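Local coordinates for succinoglycan biosynthesis protein (Bacillus cereus ATCC 14579, PDB 2QGM), which is of unproven function but belongs to the erythromycin esterase-like family and may take part in exopolysaccharide biosynthesis, at residues F90-K93 / F94-V97; K98-V101 / T102-F106; K120-E123 / Y124-T127; N156-P159 / S160-K163. One frame throughout, in Å; residues are numbered along the deposited sequence.

Contact 1: F90-K93 / F94-V97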
# COMPACT_ATOMS: atom_id res chain seq x y z
N PHE A 90 7.42 9.34 3.34
CA PHE A 90 6.56 9.57 2.18
C PHE A 90 7.37 10.13 1.00
O PHE A 90 7.21 9.68 -0.14
CB PHE A 90 5.43 10.56 2.50
CG PHE A 90 4.36 10.01 3.41
CD1 PHE A 90 4.00 8.67 3.36
CD2 PHE A 90 3.68 10.86 4.29
CE1 PHE A 90 2.98 8.18 4.17
CE2 PHE A 90 2.66 10.37 5.11
CZ PHE A 90 2.31 9.03 5.04
N THR A 91 8.23 11.11 1.27
CA THR A 91 9.02 11.71 0.21
C THR A 91 10.03 10.72 -0.38
O THR A 91 10.23 10.70 -1.60
CB THR A 91 9.76 12.97 0.71
OG1 THR A 91 8.78 13.95 1.09
CG2 THR A 91 10.64 13.55 -0.38
N MSE A 92 10.66 9.91 0.46
CA MSE A 92 11.61 8.93 -0.04
C MSE A 92 10.89 7.89 -0.89
O MSE A 92 11.43 7.38 -1.86
CB MSE A 92 12.36 8.25 1.11
CG MSE A 92 13.34 7.14 0.70
SE MSE A 92 14.85 7.79 -0.33
CE MSE A 92 14.43 7.11 -2.06
N LYS A 93 9.65 7.55 -0.51
CA LYS A 93 8.89 6.60 -1.29
C LYS A 93 8.55 7.18 -2.65
O LYS A 93 8.50 6.47 -3.64
CB LYS A 93 7.61 6.19 -0.54
CG LYS A 93 7.89 5.23 0.60
CD LYS A 93 6.64 4.81 1.35
CE LYS A 93 5.74 3.95 0.49
NZ LYS A 93 4.56 3.51 1.27
N PHE A 94 8.30 8.48 -2.69
CA PHE A 94 8.02 9.18 -3.94
C PHE A 94 9.29 9.08 -4.81
O PHE A 94 9.21 8.79 -6.00
CB PHE A 94 7.65 10.63 -3.60
CG PHE A 94 7.54 11.57 -4.77
CD1 PHE A 94 7.46 11.11 -6.09
CD2 PHE A 94 7.51 12.95 -4.54
CE1 PHE A 94 7.35 12.02 -7.15
CE2 PHE A 94 7.39 13.86 -5.59
CZ PHE A 94 7.31 13.40 -6.90
N ARG A 95 10.46 9.29 -4.21
CA ARG A 95 11.70 9.19 -4.97
C ARG A 95 11.83 7.77 -5.54
O ARG A 95 12.15 7.59 -6.71
CB ARG A 95 12.91 9.53 -4.09
CG ARG A 95 14.26 9.41 -4.77
CD ARG A 95 15.37 9.99 -3.89
NE ARG A 95 16.71 9.63 -4.35
CZ ARG A 95 17.30 10.13 -5.43
NH1 ARG A 95 16.67 11.03 -6.17
NH2 ARG A 95 18.51 9.72 -5.77
N LEU A 96 11.55 6.77 -4.70
CA LEU A 96 11.62 5.37 -5.13
C LEU A 96 10.64 5.09 -6.27
O LEU A 96 11.00 4.44 -7.25
CB LEU A 96 11.30 4.45 -3.95
CG LEU A 96 12.42 3.63 -3.30
CD1 LEU A 96 13.78 4.27 -3.52
CD2 LEU A 96 12.11 3.46 -1.81
N VAL A 97 9.41 5.58 -6.15
CA VAL A 97 8.40 5.39 -7.18
C VAL A 97 8.89 6.00 -8.49
O VAL A 97 8.85 5.38 -9.55
CB VAL A 97 7.05 6.06 -6.77
CG1 VAL A 97 6.08 6.07 -7.96
CG2 VAL A 97 6.43 5.30 -5.59
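The backbone runs as regular alpha helix from Phe90 to Val97, where Phe94, Arg95, Leu96 and Val97 each give their N-H to the carbonyl four residues earlier. This is the buried middle of helix 87-104, which packs against the central mixed sheet. The bond from Val97 N to Lys93 O is 2.8 Å long.

The main side-chain meeting is made by selenomethionine Met92. Its chain starts anti to the backbone N (chi1 176°) and then bends twice, which carries the CE methyl forward along the helix. CE lies against the aliphatic stem of Arg95, 3.5 Å from Arg95 CB. Met92 also touches Phe434 and Ile436 of strand 432-439. Arg95 itself stretches out to a salt bridge with Asp63 and to carbonyls of Lys59 and Pro60.

Lys93 runs the other way. Its NZ forms a salt bridge with Glu81 and bonds Leu79 O, which probably balances its charge in this buried setting. Lys93 also makes a cation-pi contact with Trp304. Phe94 and Val97 meet helix 143-157.

Leu96 CD1 sits 3.3 Å from Met92 CE, tighter than normal carbon contact, but the Leu96 torsions lie away from the usual staggered positions, so the placement of CD1 is doubtful.

Contact 2: K98-V101 / T102-F106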
# COMPACT_ATOMS: atom_id res chain seq x y z
N LYS A 98 9.39 7.23 -8.41
CA LYS A 98 9.89 7.90 -9.61
C LYS A 98 11.00 7.09 -10.28
O LYS A 98 11.05 6.98 -11.51
CB LYS A 98 10.39 9.30 -9.25
CG LYS A 98 10.57 10.20 -10.46
CD LYS A 98 10.94 11.61 -10.04
CE LYS A 98 11.08 12.51 -11.24
NZ LYS A 98 11.59 13.85 -10.84
N TYR A 99 11.89 6.51 -9.48
CA TYR A 99 12.97 5.70 -10.03
C TYR A 99 12.42 4.45 -10.71
O TYR A 99 12.81 4.11 -11.83
CB TYR A 99 13.95 5.30 -8.92
CG TYR A 99 15.07 4.42 -9.41
CD1 TYR A 99 16.11 4.94 -10.18
CD2 TYR A 99 15.09 3.06 -9.10
CE1 TYR A 99 17.13 4.11 -10.65
CE2 TYR A 99 16.11 2.23 -9.56
CZ TYR A 99 17.12 2.76 -10.33
OH TYR A 99 18.12 1.94 -10.82
N LEU A 100 11.50 3.75 -10.05
CA LEU A 100 10.91 2.54 -10.62
C LEU A 100 10.19 2.83 -11.94
O LEU A 100 10.28 2.05 -12.89
CB LEU A 100 9.91 1.91 -9.64
CG LEU A 100 10.48 1.29 -8.37
CD1 LEU A 100 9.35 0.64 -7.59
CD2 LEU A 100 11.54 0.26 -8.71
N VAL A 101 9.48 3.95 -12.01
CA VAL A 101 8.75 4.29 -13.22
C VAL A 101 9.68 4.70 -14.37
O VAL A 101 9.59 4.16 -15.47
CB VAL A 101 7.74 5.45 -12.96
CG1 VAL A 101 7.14 5.92 -14.27
CG2 VAL A 101 6.62 4.96 -12.06
N THR A 102 10.60 5.62 -14.09
CA THR A 102 11.51 6.13 -15.09
C THR A 102 12.69 5.24 -15.49
O THR A 102 13.14 5.30 -16.64
CB THR A 102 12.09 7.49 -14.67
OG1 THR A 102 12.84 7.32 -13.47
CG2 THR A 102 10.97 8.49 -14.42
N GLU A 103 13.19 4.42 -14.57
CA GLU A 103 14.35 3.57 -14.86
C GLU A 103 14.09 2.06 -14.91
O GLU A 103 14.91 1.31 -15.46
CB GLU A 103 15.46 3.84 -13.82
CG GLU A 103 16.01 5.26 -13.80
CD GLU A 103 16.58 5.69 -15.15
OE1 GLU A 103 17.19 4.85 -15.83
OE2 GLU A 103 16.43 6.88 -15.51
N MSE A 104 12.97 1.60 -14.36
CA MSE A 104 12.68 0.17 -14.34
C MSE A 104 11.37 -0.28 -14.97
O MSE A 104 10.96 -1.43 -14.81
CB MSE A 104 12.78 -0.34 -12.90
CG MSE A 104 14.18 -0.27 -12.33
SE MSE A 104 14.33 -1.19 -10.65
CE MSE A 104 14.11 -3.00 -11.29
N GLY A 105 10.71 0.63 -15.68
CA GLY A 105 9.47 0.28 -16.35
C GLY A 105 8.27 -0.08 -15.50
O GLY A 105 7.46 -0.91 -15.92
N PHE A 106 8.14 0.50 -14.31
CA PHE A 106 6.97 0.22 -13.49
C PHE A 106 5.87 1.16 -13.98
O PHE A 106 6.13 2.33 -14.26
CB PHE A 106 7.30 0.40 -12.01
CG PHE A 106 7.93 -0.83 -11.39
CD1 PHE A 106 7.15 -1.75 -10.70
CD2 PHE A 106 9.29 -1.10 -11.58
CE1 PHE A 106 7.72 -2.93 -10.19
CE2 PHE A 106 9.87 -2.27 -11.08
CZ PHE A 106 9.09 -3.19 -10.38
O HOH W 1 7.43 2.83 -16.62
O HOH W 2 11.33 2.88 -17.38
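Residues Lys98 to Phe106 carry the last turns of helix 87-104 and the chain's exit from it. Thr102 N and Glu103 N keep helical bonds to Lys98 O and Tyr99 O, and the one from Met104 N to Leu100 O is weak. Gly105 has a positive phi of 66°. The chain turns there, and Phe106 N comes back to Leu100 O at 3.0 Å, meeting it from above the carbonyl plane.

Thr102 OG1 occupies the crowded position between its own N and carbonyl carbon (chi1 63°). From there it bonds Lys98 O at 2.7 Å. Thr102 N reaches the same oxygen from the opposite face of its plane.

Tyr99 offers a ring face to Glu103, whose CB lies 4.0 Å from the ring centroid in a CH-pi contact. The selenium of Met104 stands obliquely to the same ring, a Met-aromatic contact. It also touches Leu100 CD2 at 3.7 Å. Leu100 CD1 lies above the centre of the Phe106 ring. Phe61 meets the Tyr99 ring edge-to-face, and Leu100, Val101 and Phe106 all rest on Met302 of strand 301-304.

Two waters finish the turn. One gives hydrogens to Val101 O and Phe106 O. The other donates to Val101 O and accepts from Gly105 N, both at 2.9 Å. It stands in for the direct helical bond, since Gly105 N is 3.7 Å from Val101 O. Backbone N-H groups, the Thr102 hydroxyl, two waters and Lys300 NZ thus share the carbonyls at the exit, while Leu100, Met104 and Phe106 form an apolar patch on one side.

Contact 3: K120-E123 / Y124-T127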
# COMPACT_ATOMS: atom_id res chain seq x y z
N LYS A 120 -10.93 8.35 -9.04
CA LYS A 120 -10.79 9.80 -9.16
C LYS A 120 -9.34 10.22 -9.27
O LYS A 120 -9.02 11.16 -10.01
CB LYS A 120 -11.45 10.50 -7.97
CG LYS A 120 -12.93 10.16 -7.78
CD LYS A 120 -13.49 10.81 -6.52
CE LYS A 120 -14.87 10.27 -6.17
NZ LYS A 120 -15.84 10.38 -7.29
N LEU A 121 -8.46 9.54 -8.54
CA LEU A 121 -7.04 9.88 -8.61
C LEU A 121 -6.50 9.48 -9.97
O LEU A 121 -5.64 10.17 -10.53
CB LEU A 121 -6.26 9.18 -7.49
CG LEU A 121 -6.39 9.91 -6.15
CD1 LEU A 121 -6.06 8.97 -4.99
CD2 LEU A 121 -5.49 11.13 -6.15
N ASN A 122 -7.00 8.37 -10.51
CA ASN A 122 -6.53 7.94 -11.81
C ASN A 122 -6.99 8.95 -12.85
O ASN A 122 -6.24 9.32 -13.74
CB ASN A 122 -7.02 6.54 -12.17
CG ASN A 122 -6.20 5.90 -13.28
OD1 ASN A 122 -5.02 6.22 -13.44
ND2 ASN A 122 -6.81 5.00 -14.04
N GLU A 123 -8.23 9.43 -12.72
CA GLU A 123 -8.73 10.41 -13.66
C GLU A 123 -7.87 11.67 -13.56
O GLU A 123 -7.57 12.31 -14.57
CB GLU A 123 -10.19 10.76 -13.36
CG GLU A 123 -10.83 11.68 -14.39
CD GLU A 123 -12.29 11.95 -14.11
OE1 GLU A 123 -13.02 10.99 -13.78
OE2 GLU A 123 -12.72 13.13 -14.23
N TYR A 124 -7.47 12.01 -12.34
CA TYR A 124 -6.62 13.18 -12.13
C TYR A 124 -5.28 13.05 -12.85
O TYR A 124 -4.84 13.98 -13.54
CB TYR A 124 -6.33 13.41 -10.65
CG TYR A 124 -5.45 14.63 -10.43
CD1 TYR A 124 -5.97 15.91 -10.57
CD2 TYR A 124 -4.09 14.50 -10.19
CE1 TYR A 124 -5.17 17.03 -10.47
CE2 TYR A 124 -3.26 15.62 -10.10
CZ TYR A 124 -3.81 16.89 -10.24
OH TYR A 124 -3.04 18.03 -10.14
N ILE A 125 -4.61 11.91 -12.68
CA ILE A 125 -3.31 11.73 -13.31
C ILE A 125 -3.39 11.47 -14.82
O ILE A 125 -2.37 11.48 -15.49
CB ILE A 125 -2.47 10.62 -12.61
CG1 ILE A 125 -3.09 9.24 -12.82
CG2 ILE A 125 -2.35 10.92 -11.13
CD1 ILE A 125 -2.11 8.11 -12.51
N GLN A 126 -4.59 11.24 -15.35
CA GLN A 126 -4.75 11.01 -16.79
C GLN A 126 -5.16 12.31 -17.50
O GLN A 126 -4.68 12.60 -18.59
CB GLN A 126 -5.82 9.96 -17.09
CG GLN A 126 -5.62 8.63 -16.40
CD GLN A 126 -4.37 7.89 -16.83
OE1 GLN A 126 -3.90 7.01 -16.11
NE2 GLN A 126 -3.85 8.21 -18.01
N THR A 127 -6.03 13.09 -16.86
CA THR A 127 -6.54 14.32 -17.47
C THR A 127 -6.30 15.62 -16.72
O THR A 127 -6.49 16.70 -17.27
CB THR A 127 -8.05 14.19 -17.73
OG1 THR A 127 -8.74 14.06 -16.48
CG2 THR A 127 -8.34 12.97 -18.58
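Thr127 is turned so that OG1 sits between its own N and carbonyl carbon (chi1 64°), which folds the hydroxyl back onto Glu123 O. Ile125 has CG1 in the matching place (chi1 68°), which swings its CD1 arm over to the amide of Asn122.

Glu123 O takes two clear bonds and one weak one. Thr127 OG1 bonds it at 2.8 Å from above the carbonyl plane. Thr127 N bonds it at 2.9 Å from the other face. Gln126 N adds a weak bond at 3.3 Å. The hydroxyl thus gives a second hold on the carbonyl that already takes the helical bond in the last turn of helix 115-127. Further back, Tyr124 N and Ile125 N make ordinary helical bonds to Lys120 O and Leu121 O.

Ile125 CD1 rests 3.6 Å from Asn122 OD1, a van der Waals touch against a polar atom that is already engaged. That OD1 accepts from Phe167 N, and ND2 of the same amide gives to Gln166 OE1. Both amide ends are bonded, which should fix the rotation of the buried group. The Glu123 stem passes beside the threonine, with CG 3.8 Å from Thr127 OG1.

Through Asn122 the helix is tied to strand 166-171, an edge strand of the main sheet. Leu121 and Ile125 pack on Phe167 of that strand. Leu121 and Tyr124 meet Ile149 of helix 143-157, and Tyr124 OH is hydrogen-bonded to Lys153 NZ there.

Contact 4: N156-P159 / S160-K163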
# COMPACT_ATOMS: atom_id res chain seq x y z
N ASN A 156 2.42 11.48 -17.09
CA ASN A 156 1.39 11.08 -18.04
C ASN A 156 1.08 12.16 -19.07
O ASN A 156 0.54 11.87 -20.14
CB ASN A 156 0.09 10.72 -17.29
CG ASN A 156 0.14 9.34 -16.66
OD1 ASN A 156 -0.78 8.94 -15.94
ND2 ASN A 156 1.20 8.60 -16.94
N ALA A 157 1.42 13.40 -18.75
CA ALA A 157 1.17 14.52 -19.66
C ALA A 157 2.22 14.61 -20.76
O ALA A 157 2.02 15.30 -21.77
CB ALA A 157 1.13 15.82 -18.86
N ASP A 158 3.34 13.92 -20.58
CA ASP A 158 4.41 13.93 -21.59
C ASP A 158 3.99 12.99 -22.71
O ASP A 158 3.99 11.77 -22.54
CB ASP A 158 5.72 13.46 -20.97
CG ASP A 158 6.87 13.49 -21.95
OD1 ASP A 158 6.64 13.76 -23.15
OD2 ASP A 158 8.02 13.25 -21.52
N PRO A 159 3.66 13.54 -23.90
CA PRO A 159 3.25 12.70 -25.03
C PRO A 159 4.28 11.66 -25.44
O PRO A 159 3.97 10.71 -26.16
CB PRO A 159 2.95 13.72 -26.13
CG PRO A 159 3.94 14.80 -25.85
CD PRO A 159 3.86 14.94 -24.33
N SER A 160 5.52 11.85 -25.00
CA SER A 160 6.59 10.91 -25.31
C SER A 160 6.38 9.60 -24.56
O SER A 160 6.90 8.55 -24.96
CB SER A 160 7.94 11.51 -24.92
OG SER A 160 8.97 10.54 -24.96
N ASN A 161 5.62 9.66 -23.47
CA ASN A 161 5.34 8.46 -22.67
C ASN A 161 4.03 7.81 -23.14
O ASN A 161 2.94 8.21 -22.72
CB ASN A 161 5.23 8.81 -21.18
CG ASN A 161 6.52 9.37 -20.63
OD1 ASN A 161 7.61 8.91 -20.99
ND2 ASN A 161 6.42 10.34 -19.73
N LYS A 162 4.14 6.81 -24.00
CA LYS A 162 2.97 6.11 -24.54
C LYS A 162 2.29 5.19 -23.53
O LYS A 162 1.08 4.99 -23.58
CB LYS A 162 3.36 5.33 -25.79
CG LYS A 162 4.60 4.48 -25.63
CD LYS A 162 5.00 3.85 -26.96
CE LYS A 162 6.30 3.06 -26.85
NZ LYS A 162 6.73 2.50 -28.16
N LYS A 163 3.08 4.62 -22.63
CA LYS A 163 2.54 3.74 -21.60
C LYS A 163 2.37 4.60 -20.36
O LYS A 163 3.34 4.99 -19.71
CB LYS A 163 3.52 2.59 -21.32
CG LYS A 163 3.89 1.78 -22.55
CD LYS A 163 2.66 1.22 -23.26
CE LYS A 163 1.87 0.26 -22.39
NZ LYS A 163 0.70 -0.31 -23.12
O HOH W 3 8.84 12.13 -19.04
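Ser160 comes first, and its backbone N-H is taken by the carboxylate of Asp158. Ser160 N lies 2.9 Å from Asp158 OD1 and stands well above the carboxylate plane, 55° out of it. The aspartate reaches this place because its CG is anti to its own N (chi1 -178°), which sends the carboxylate forward alongside the turn. Ser160 CB closes in on the same oxygen, 3.1 Å from Asp158 OD1. Pro159 lies between the two residues, and its ring holds phi near -58°, as suits the second position of this turn.

Asn161 follows and closes the turn. Asn161 N bonds Asp158 O at 2.8 Å, again from above the carbonyl plane. Its side chain bends back across Asp158 at about a right angle, with ND2 3.4 Å from Asp158 CB. One water then joins the two polar ends: it donates to Asp158 OD2 at 2.8 Å and accepts from Asn161 ND2 at 3.1 Å. The same amide nitrogen is also hydrogen-bonded to Tyr155 O near the end of helix 143-157. Asn161 therefore ties the turn back to the helix it has just left.

Lys162 points away from the turn and Lys163 leads on toward strand 166-171. The carbonyl of Asn161 takes a hydrogen bond from Lys164 NZ.

The site is on the surface and several of its residues touch a crystal neighbour. Its arrangement is an Asx-Pro turn, in which the Asx turn of Asp158 shares the Asp-Pro-Ser-Asn sequence with a type I beta turn, here linking helix 143-157 to edge strand 166-171.

How the contacts relate
Contacts 1 and 2 are consecutive parts of helix 87-104, with centres 12 Å apart; contact 1 is its buried middle and contact 2 its exit. Contact 3 is on helix 115-127 and contact 4 covers the end of helix 143-157 and the turn after it. Contacts 3 and 4 have centres 14 Å apart and touch where Asn156 packs on Ile125 and Gln126. Contacts 2 and 4 do not touch; their nearest atoms are about 7 Å apart. Helix 143-157 connects the group, since it receives side chains from contacts 1, 2 and 3 and runs into contact 4. No site or ligand is established near them; all are local packing within and just after three helices.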